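Local coordinates for protein AA9 family lytic polysaccharide monooxygenase cel61B (Hypocrea jecorina, PDB 2VTC) that oxidatively cleaves glycosidic bonds of cellulose and related polysaccharides at a single copper site, using a reductant with O2 or H2O2, at residues H184-S187 and G191-N194; I228-N231 and T235-S238; V175-L180 and T215-L220; I97-G102 and Q197-A202. All coordinates share one frame; numbering follows the deposited sequence.

Overall arrangement
Contacts 3 and 4 are buried in the body of the β-sandwich, whereas contacts 1 and 2 lie farther out, contact 1 beside the metal site and contact 2 in the loop beyond it. Strand 193-204 serves both contact 1, where it begins, and contact 4; strand 172-182, its antiparallel neighbour, carries the arginine of contact 3. H178 O and Q197 N, a probable hydrogen bond, join contacts 3 and 4. Contacts 1 and 2 meet through A186 O and F230 N. Chemistry follows place: contact 4 is almost wholly apolar, contact 3 buries a salt bridge under a leucine methyl, contact 1 joins backbones through a water and a C-H···O contact, and contact 2 relies on one isoleucine methyl.

Contact 1: residues H184-S187 and G191-N194; sequences HGAS and GMQN
H184 and Q193 face each other beside the metal site of this AA9 monooxygenase, where by similarity both probably take part in binding O2. The Q193 amide lies at the edge of the H184 ring, near its plane, and the two flat groups stand 88° apart. Q193 gets there with a chain extended beyond CG (chi2 174°). H184 in turn is stacked on H108, a copper ligand, and Q193 lies close to Y195, which with H20 and H108 binds nickel in this crystal. Behind the side chains the backbones are joined by water: it accepts from G185 N at 2.8 Å and donates to G191 O at 2.8 Å. The same water oxygen sits 3.9 Å above the H184 ring plane, over its centre. G191 CA points a C-H at G185 O across 3.3 Å, with 153° at the hydrogen; the lack of a side chain on G191 lets the carbonyl come this near. Deeper in, A186 CB touches M192 CE at 4.2 Å. A bridging water and a C-H···O contact thus tie the ends of the loop together, while the Q193 side chain stands about 4 Å from the nickel at its nearest atoms.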
# COMPACT_ATOMS: atom_id res chain seq x y z
N HIS A 184 -12.49 3.38 11.37
CA HIS A 184 -13.24 4.06 12.47
C HIS A 184 -14.55 4.70 12.00
O HIS A 184 -15.53 4.79 12.78
CB HIS A 184 -12.37 5.06 13.21
CG HIS A 184 -11.56 5.94 12.32
ND1 HIS A 184 -11.91 7.25 12.04
CD2 HIS A 184 -10.41 5.70 11.64
CE1 HIS A 184 -11.01 7.77 11.22
NE2 HIS A 184 -10.10 6.85 10.96
N GLY A 185 -14.59 5.16 10.74
CA GLY A 185 -15.78 5.75 10.13
C GLY A 185 -16.55 4.88 9.16
O GLY A 185 -17.47 5.36 8.48
N ALA A 186 -16.21 3.60 9.08
CA ALA A 186 -16.74 2.70 8.06
C ALA A 186 -18.24 2.35 8.15
O ALA A 186 -18.82 1.78 7.21
CB ALA A 186 -15.89 1.41 8.02
N SER A 187 -18.89 2.69 9.26
CA SER A 187 -20.35 2.41 9.35
C SER A 187 -21.20 3.28 8.41
O SER A 187 -22.31 2.87 8.04
CB SER A 187 -20.87 2.49 10.80
OG SER A 187 -20.80 3.81 11.28
N GLY A 191 -17.33 6.37 4.32
CA GLY A 191 -16.58 6.55 5.56
C GLY A 191 -15.21 5.90 5.68
O GLY A 191 -14.35 6.42 6.38
N MET A 192 -15.03 4.76 5.00
CA MET A 192 -13.73 4.07 4.95
C MET A 192 -12.64 5.02 4.45
O MET A 192 -12.87 5.80 3.52
CB MET A 192 -13.81 2.84 4.03
CG MET A 192 -12.54 2.01 3.97
SD MET A 192 -11.93 1.37 5.57
CE MET A 192 -12.86 -0.16 5.63
N GLN A 193 -11.47 4.98 5.09
CA GLN A 193 -10.35 5.82 4.65
C GLN A 193 -9.22 4.95 4.11
O GLN A 193 -8.60 4.23 4.89
CB GLN A 193 -9.81 6.71 5.78
CG GLN A 193 -10.84 7.68 6.36
CD GLN A 193 -10.38 8.47 7.58
OE1 GLN A 193 -11.13 9.34 8.05
NE2 GLN A 193 -9.21 8.19 8.10
N ASN A 194 -8.88 5.08 2.82
CA ASN A 194 -7.80 4.26 2.23
C ASN A 194 -6.48 5.03 2.18
O ASN A 194 -6.45 6.18 1.70
CB ASN A 194 -8.15 3.80 0.79
CG ASN A 194 -9.24 2.74 0.73
OD1 ASN A 194 -9.09 1.70 0.03
ND2 ASN A 194 -10.36 3.00 1.36
O HOH W 1 -12.88 5.36 8.53

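Contact 2: residues I228-N231 and T235-S238; sequences ILFN and TITS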
# COMPACT_ATOMS: atom_id res chain seq x y z
N ILE A 228 -15.94 -2.88 3.56
CA ILE A 228 -15.76 -1.45 3.33
C ILE A 228 -16.80 -0.64 4.13
O ILE A 228 -16.48 0.38 4.76
CB ILE A 228 -15.88 -1.09 1.81
CG1 ILE A 228 -14.70 -1.67 1.01
CG2 ILE A 228 -16.06 0.45 1.58
CD1 ILE A 228 -13.30 -1.15 1.37
N LEU A 229 -18.04 -1.14 4.07
CA LEU A 229 -19.18 -0.54 4.77
C LEU A 229 -19.69 -1.53 5.84
O LEU A 229 -20.33 -2.52 5.52
CB LEU A 229 -20.29 -0.23 3.78
CG LEU A 229 -21.58 0.43 4.30
CD1 LEU A 229 -21.31 1.85 4.78
CD2 LEU A 229 -22.67 0.38 3.25
N PHE A 230 -19.34 -1.23 7.09
CA PHE A 230 -19.62 -2.14 8.22
C PHE A 230 -19.46 -1.41 9.53
O PHE A 230 -18.84 -0.36 9.60
CB PHE A 230 -18.70 -3.39 8.16
CG PHE A 230 -17.30 -3.13 8.66
CD1 PHE A 230 -16.91 -3.55 9.94
CD2 PHE A 230 -16.36 -2.47 7.86
CE1 PHE A 230 -15.64 -3.29 10.43
CE2 PHE A 230 -15.08 -2.22 8.32
CZ PHE A 230 -14.69 -2.64 9.61
N ASN A 231 -20.01 -2.00 10.60
CA ASN A 231 -19.95 -1.36 11.90
C ASN A 231 -18.75 -1.87 12.71
O ASN A 231 -18.72 -3.04 13.09
CB ASN A 231 -21.27 -1.63 12.66
CG ASN A 231 -21.35 -0.89 13.98
OD1 ASN A 231 -20.48 -0.08 14.32
ND2 ASN A 231 -22.41 -1.18 14.75
N THR A 235 -19.14 -6.29 18.54
CA THR A 235 -18.39 -7.54 18.46
C THR A 235 -18.50 -8.14 17.05
O THR A 235 -19.60 -8.29 16.52
CB THR A 235 -18.85 -8.54 19.57
OG1 THR A 235 -18.69 -7.92 20.85
CG2 THR A 235 -18.04 -9.81 19.54
N ILE A 236 -17.36 -8.46 16.44
CA ILE A 236 -17.33 -9.01 15.08
C ILE A 236 -16.87 -10.46 15.11
O ILE A 236 -15.80 -10.77 15.64
CB ILE A 236 -16.43 -8.13 14.15
CG1 ILE A 236 -17.09 -6.76 13.96
CG2 ILE A 236 -16.15 -8.82 12.81
CD1 ILE A 236 -16.16 -5.68 13.47
N THR A 237 -17.69 -11.34 14.54
CA THR A 237 -17.36 -12.77 14.50
C THR A 237 -16.94 -13.25 13.13
O THR A 237 -16.35 -14.33 12.98
CB THR A 237 -18.54 -13.63 15.01
OG1 THR A 237 -19.72 -13.33 14.26
CG2 THR A 237 -18.80 -13.32 16.48
N SER A 238 -17.24 -12.43 12.11
CA SER A 238 -16.90 -12.73 10.73
C SER A 238 -16.63 -11.41 9.99
O SER A 238 -17.44 -10.49 10.05
CB SER A 238 -18.06 -13.47 10.08
OG SER A 238 -17.73 -13.90 8.79
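I236 buries the most surface here, and nearly all of its contact is made by one methyl. Its CD1 rests 3.7 Å from N231 O and 3.9 Å from F230 CE1, meeting two consecutive residues of the facing segment at once. Toward F230 the methyl comes at the ring's edge, near its plane, and not over a face; F230 CD1 is a little farther from I236 CD1, at 4.2 Å. The two side chains cross at about a right angle. An almost extended second torsion in I236 (chi2 161°) pushes CD1 forward to bridge a wide gap: N231 CA and I236 CA remain 8.7 Å apart. The phenyl ring of F230 is brought into range by a chi1 of 79°, which sets CG between the backbone nitrogen and the carbonyl carbon. N231 takes part through its backbone oxygen; its side chain acts locally, OD1 accepting a hydrogen bond from Y233 N in an Asx turn. Outside the pair, Y239 meets the F230 ring with planes at about 55°, A183 and A186 pack against it, and Q147 NE2 bonds to I236 O. The segments are thus anchored separately, with just van der Waals contact between them. The whole forms an irregular bend in the chain beyond strand 215-216, consistent with the long C-terminal loop of AA9 enzymes, whose F230 end lies about 9 Å, side chain to side chain, from H184 and probably borders the active-site surface.

Contact 3: residues V175-L180 and T215-L220; sequences VFRHEL and TPATQL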
# COMPACT_ATOMS: atom_id res chain seq x y z
N VAL A 175 5.97 -2.98 -8.89
CA VAL A 175 5.53 -1.97 -7.94
C VAL A 175 4.78 -2.70 -6.83
O VAL A 175 3.94 -3.58 -7.10
CB VAL A 175 4.58 -0.94 -8.61
CG1 VAL A 175 4.24 0.19 -7.64
CG2 VAL A 175 5.26 -0.30 -9.84
N PHE A 176 5.07 -2.30 -5.59
CA PHE A 176 4.35 -2.83 -4.42
C PHE A 176 3.43 -1.74 -3.87
O PHE A 176 3.87 -0.61 -3.67
CB PHE A 176 5.33 -3.30 -3.36
CG PHE A 176 6.02 -4.56 -3.73
CD1 PHE A 176 5.59 -5.79 -3.24
CD2 PHE A 176 7.07 -4.53 -4.64
CE1 PHE A 176 6.22 -6.98 -3.60
CE2 PHE A 176 7.70 -5.72 -5.05
CZ PHE A 176 7.28 -6.95 -4.52
N ARG A 177 2.15 -2.08 -3.67
CA ARG A 177 1.14 -1.13 -3.21
C ARG A 177 0.67 -1.59 -1.84
O ARG A 177 -0.06 -2.57 -1.74
CB ARG A 177 -0.01 -1.06 -4.22
CG ARG A 177 -1.19 -0.15 -3.89
CD ARG A 177 -2.29 -0.37 -4.93
NE ARG A 177 -3.42 0.52 -4.65
CZ ARG A 177 -4.34 0.27 -3.72
NH1 ARG A 177 -4.30 -0.87 -2.99
NH2 ARG A 177 -5.31 1.18 -3.51
N HIS A 178 1.14 -0.87 -0.81
CA HIS A 178 0.91 -1.20 0.60
C HIS A 178 -0.19 -0.27 1.13
O HIS A 178 -0.08 0.96 0.97
CB HIS A 178 2.23 -1.01 1.36
CG HIS A 178 2.12 -1.24 2.84
ND1 HIS A 178 1.70 -2.44 3.38
CD2 HIS A 178 2.42 -0.44 3.89
CE1 HIS A 178 1.72 -2.35 4.71
NE2 HIS A 178 2.15 -1.15 5.04
N GLU A 179 -1.25 -0.82 1.76
CA GLU A 179 -2.43 -0.01 2.02
C GLU A 179 -3.10 -0.27 3.36
O GLU A 179 -3.38 -1.40 3.70
CB GLU A 179 -3.45 -0.23 0.91
CG GLU A 179 -4.72 0.64 1.00
CD GLU A 179 -5.65 0.35 -0.16
OE1 GLU A 179 -5.73 -0.84 -0.60
OE2 GLU A 179 -6.30 1.31 -0.67
N LEU A 180 -3.37 0.81 4.10
CA LEU A 180 -4.13 0.72 5.35
C LEU A 180 -5.53 1.19 5.06
O LEU A 180 -5.74 2.25 4.45
CB LEU A 180 -3.50 1.61 6.44
CG LEU A 180 -1.99 1.52 6.63
CD1 LEU A 180 -1.49 2.47 7.73
CD2 LEU A 180 -1.51 0.14 6.90
N THR A 215 -5.84 -7.43 -11.06
CA THR A 215 -7.02 -6.56 -11.02
C THR A 215 -6.59 -5.07 -11.13
O THR A 215 -5.73 -4.63 -10.38
CB THR A 215 -7.75 -6.77 -9.63
OG1 THR A 215 -8.01 -8.16 -9.43
CG2 THR A 215 -9.06 -5.99 -9.57
N PRO A 216 -7.21 -4.30 -12.05
CA PRO A 216 -6.95 -2.85 -12.09
C PRO A 216 -7.27 -2.22 -10.72
O PRO A 216 -8.23 -2.67 -10.08
CB PRO A 216 -7.94 -2.34 -13.15
CG PRO A 216 -8.15 -3.54 -14.06
CD PRO A 216 -8.18 -4.71 -13.09
N ALA A 217 -6.50 -1.23 -10.27
CA ALA A 217 -6.75 -0.67 -8.91
C ALA A 217 -8.16 -0.13 -8.78
O ALA A 217 -8.75 -0.15 -7.68
CB ALA A 217 -5.71 0.37 -8.52
N THR A 218 -8.71 0.35 -9.90
CA THR A 218 -10.05 0.96 -9.96
C THR A 218 -11.18 -0.07 -9.86
O THR A 218 -12.36 0.29 -9.83
CB THR A 218 -10.19 1.82 -11.23
OG1 THR A 218 -9.90 1.01 -12.38
CG2 THR A 218 -9.24 2.99 -11.18
N GLN A 219 -10.81 -1.35 -9.79
CA GLN A 219 -11.76 -2.45 -9.62
C GLN A 219 -11.55 -3.21 -8.29
O GLN A 219 -12.21 -4.22 -8.05
CB GLN A 219 -11.68 -3.41 -10.82
CG GLN A 219 -12.25 -2.84 -12.12
CD GLN A 219 -12.01 -3.76 -13.34
OE1 GLN A 219 -11.86 -4.98 -13.21
NE2 GLN A 219 -11.98 -3.16 -14.52
N LEU A 220 -10.66 -2.71 -7.44
CA LEU A 220 -10.36 -3.42 -6.17
C LEU A 220 -11.54 -3.40 -5.21
O LEU A 220 -11.86 -4.44 -4.61
CB LEU A 220 -9.13 -2.86 -5.47
CG LEU A 220 -7.80 -3.02 -6.19
CD1 LEU A 220 -6.76 -2.20 -5.48
CD2 LEU A 220 -7.33 -4.49 -6.30
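The guanidinium of R177 is a flat plate with a methyl on one face: L220 CD1 stands 3.7 Å above its plane, offset toward the rim, and 3.7 Å from R177 NH1. A217 CB comes obliquely, 4.5 Å from R177 NE. End-on, both terminal nitrogens grip the carboxylate of E179, R177 NH1 to E179 OE1 at 2.8 Å and R177 NH2 to E179 OE2 at 3.0 Å. They approach from above the carboxylate plane, 68° and 56° out of it respectively. CG stands anti to the backbone N (chi1 178°) and the chain runs extended from there to NE, carrying the charge away from the strand to the L220 methyl. R177 NE and NH2 are also bonded to V77 O and I76 O, and E179 OE1 to Y221 OH, so the buried charges are well supplied with partners. A methionine at R177 would probably leave E179 without its cationic mate and those two carbonyls without their donors. L220 is set by the 3-10 turn that starts at A217, with L220 N bonded to A217 O. R177 and E179, two apart, share one side of strand 172-182: the pattern is a buried salt bridge between alternate strand residues, roofed by a loop, inside an AA9 β-sandwich.

Contact 4: residues I97-G102 and Q197-A202; sequences IVFQWG and QCVNIA. With NAG (2-acetamido-2-deoxy-beta-D-glucopyranose), chain C.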
# COMPACT_ATOMS: atom_id res chain seq x y z
N ILE A 97 10.00 -7.21 3.17
CA ILE A 97 9.97 -5.76 3.18
C ILE A 97 9.37 -5.37 4.52
O ILE A 97 8.42 -6.01 4.98
CB ILE A 97 9.04 -5.19 2.06
CG1 ILE A 97 9.39 -5.80 0.69
CG2 ILE A 97 9.08 -3.65 2.06
CD1 ILE A 97 8.24 -5.72 -0.31
N VAL A 98 9.92 -4.32 5.12
CA VAL A 98 9.31 -3.73 6.31
C VAL A 98 9.01 -2.28 6.01
O VAL A 98 9.92 -1.46 5.89
CB VAL A 98 10.20 -3.88 7.59
CG1 VAL A 98 9.45 -3.35 8.80
CG2 VAL A 98 10.62 -5.33 7.82
N PHE A 99 7.72 -1.98 5.86
CA PHE A 99 7.28 -0.63 5.57
C PHE A 99 7.27 0.15 6.88
O PHE A 99 6.68 -0.31 7.87
CB PHE A 99 5.89 -0.61 4.93
CG PHE A 99 5.82 -1.27 3.57
CD1 PHE A 99 6.14 -0.54 2.43
CD2 PHE A 99 5.43 -2.60 3.44
CE1 PHE A 99 6.06 -1.13 1.15
CE2 PHE A 99 5.36 -3.22 2.17
CZ PHE A 99 5.68 -2.46 1.03
N GLN A 100 7.92 1.31 6.88
CA GLN A 100 7.96 2.18 8.06
C GLN A 100 7.07 3.39 7.84
O GLN A 100 7.35 4.26 7.00
CB GLN A 100 9.40 2.59 8.38
CG GLN A 100 9.51 3.69 9.44
CD GLN A 100 9.20 3.19 10.85
OE1 GLN A 100 8.14 3.51 11.42
NE2 GLN A 100 10.10 2.42 11.41
N TRP A 101 5.98 3.45 8.60
CA TRP A 101 5.06 4.57 8.52
C TRP A 101 5.48 5.70 9.47
O TRP A 101 6.16 5.46 10.49
CB TRP A 101 3.63 4.11 8.86
CG TRP A 101 3.02 3.22 7.81
CD1 TRP A 101 3.24 1.89 7.64
CD2 TRP A 101 2.09 3.61 6.78
NE1 TRP A 101 2.51 1.42 6.57
CE2 TRP A 101 1.78 2.45 6.04
CE3 TRP A 101 1.48 4.83 6.44
CZ2 TRP A 101 0.90 2.47 4.94
CZ3 TRP A 101 0.59 4.86 5.34
CH2 TRP A 101 0.31 3.67 4.60
N GLY A 102 5.10 6.92 9.13
CA GLY A 102 5.51 8.07 9.94
C GLY A 102 5.04 9.38 9.33
O GLY A 102 4.25 9.37 8.37
N GLN A 197 0.13 3.29 -0.60
CA GLN A 197 1.48 3.80 -0.81
C GLN A 197 2.23 2.86 -1.74
O GLN A 197 2.31 1.65 -1.48
CB GLN A 197 2.21 3.87 0.53
CG GLN A 197 1.58 4.94 1.46
CD GLN A 197 1.99 6.35 1.07
OE1 GLN A 197 1.29 7.05 0.33
NE2 GLN A 197 3.12 6.77 1.57
N CYS A 198 2.77 3.42 -2.83
CA CYS A 198 3.50 2.60 -3.80
C CYS A 198 5.02 2.79 -3.74
O CYS A 198 5.52 3.91 -3.54
CB CYS A 198 2.98 2.91 -5.21
SG CYS A 198 1.31 2.41 -5.50
N VAL A 199 5.74 1.68 -3.93
CA VAL A 199 7.22 1.68 -3.98
C VAL A 199 7.71 0.82 -5.17
O VAL A 199 7.16 -0.25 -5.41
CB VAL A 199 7.89 1.21 -2.66
CG1 VAL A 199 7.44 2.09 -1.48
CG2 VAL A 199 7.56 -0.25 -2.38
N ASN A 200 8.71 1.30 -5.91
CA ASN A 200 9.32 0.51 -6.99
C ASN A 200 10.30 -0.46 -6.36
O ASN A 200 11.25 -0.03 -5.70
CB ASN A 200 10.10 1.43 -7.96
CG ASN A 200 9.21 2.40 -8.71
OD1 ASN A 200 8.03 2.16 -8.95
ND2 ASN A 200 9.82 3.53 -9.11
N ILE A 201 10.05 -1.75 -6.52
CA ILE A 201 11.01 -2.77 -6.10
C ILE A 201 11.17 -3.85 -7.18
O ILE A 201 10.27 -4.66 -7.43
CB ILE A 201 10.66 -3.45 -4.75
CG1 ILE A 201 10.40 -2.43 -3.64
CG2 ILE A 201 11.80 -4.41 -4.34
CD1 ILE A 201 9.74 -3.05 -2.38
N ALA A 202 12.33 -3.86 -7.83
CA ALA A 202 12.61 -4.91 -8.78
C ALA A 202 12.92 -6.18 -7.99
O ALA A 202 13.45 -6.11 -6.87
CB ALA A 202 13.77 -4.52 -9.67
C1 NAG C . 12.28 6.48 8.50
C2 NAG C . 13.24 7.56 9.02
C3 NAG C . 13.00 7.89 10.51
C4 NAG C . 11.51 8.09 10.84
C5 NAG C . 10.65 7.05 10.11
C6 NAG C . 9.14 7.25 10.27
C7 NAG C . 15.51 8.00 8.20
C8 NAG C . 16.94 7.55 8.19
N2 NAG C . 14.64 7.19 8.82
O3 NAG C . 13.75 9.04 10.87
O4 NAG C . 11.28 7.98 12.24
O5 NAG C . 10.97 6.98 8.72
O6 NAG C . 8.76 8.59 10.06
O7 NAG C . 15.18 9.06 7.66
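I97 and I201 meet tip to tip, CD1 to CD1 at 3.7 Å, in the apolar interior of a β-sandwich: strand 96-102 belongs to one sheet, strand 193-204 to the other. The short strands pass 10.7 Å apart at 135°, so side chains alone fill the gap. Next along, V199 CG2 reaches the edge of the F99 ring, 3.9 Å from CE1. Then W101 CH2 touches Q197 CG at 3.6 Å, the tryptophan bringing the end of its six-membered ring obliquely onto the methylene part of the glutamine.

A second shell holds these rings in place. I97 CG2 lies over one face of F99, offset toward the rim, and the imidazole of H178, from the neighbouring strand 172-182, stacks on F99 as well. H178 NE2 is also hydrogen-bonded to W101 NE1, which fixes the turn of the indole. C198, on the other side of its strand, is tied to C78 by a disulfide.

Q100 faces away from this core, toward an attached N-acetylglucosamine. A chi1 of 170° swings Q100 CG beside the carbonyl carbon, 3.6 Å from sugar C5. A serine in place of Q100 would remove the methylene at sugar C5 and would probably leave that side of the ring less covered and freer to shift. W101 O is 3.5 Å from sugar C6, and G102, with no side chain, lets sugar O6 settle 3.3 Å from its CA.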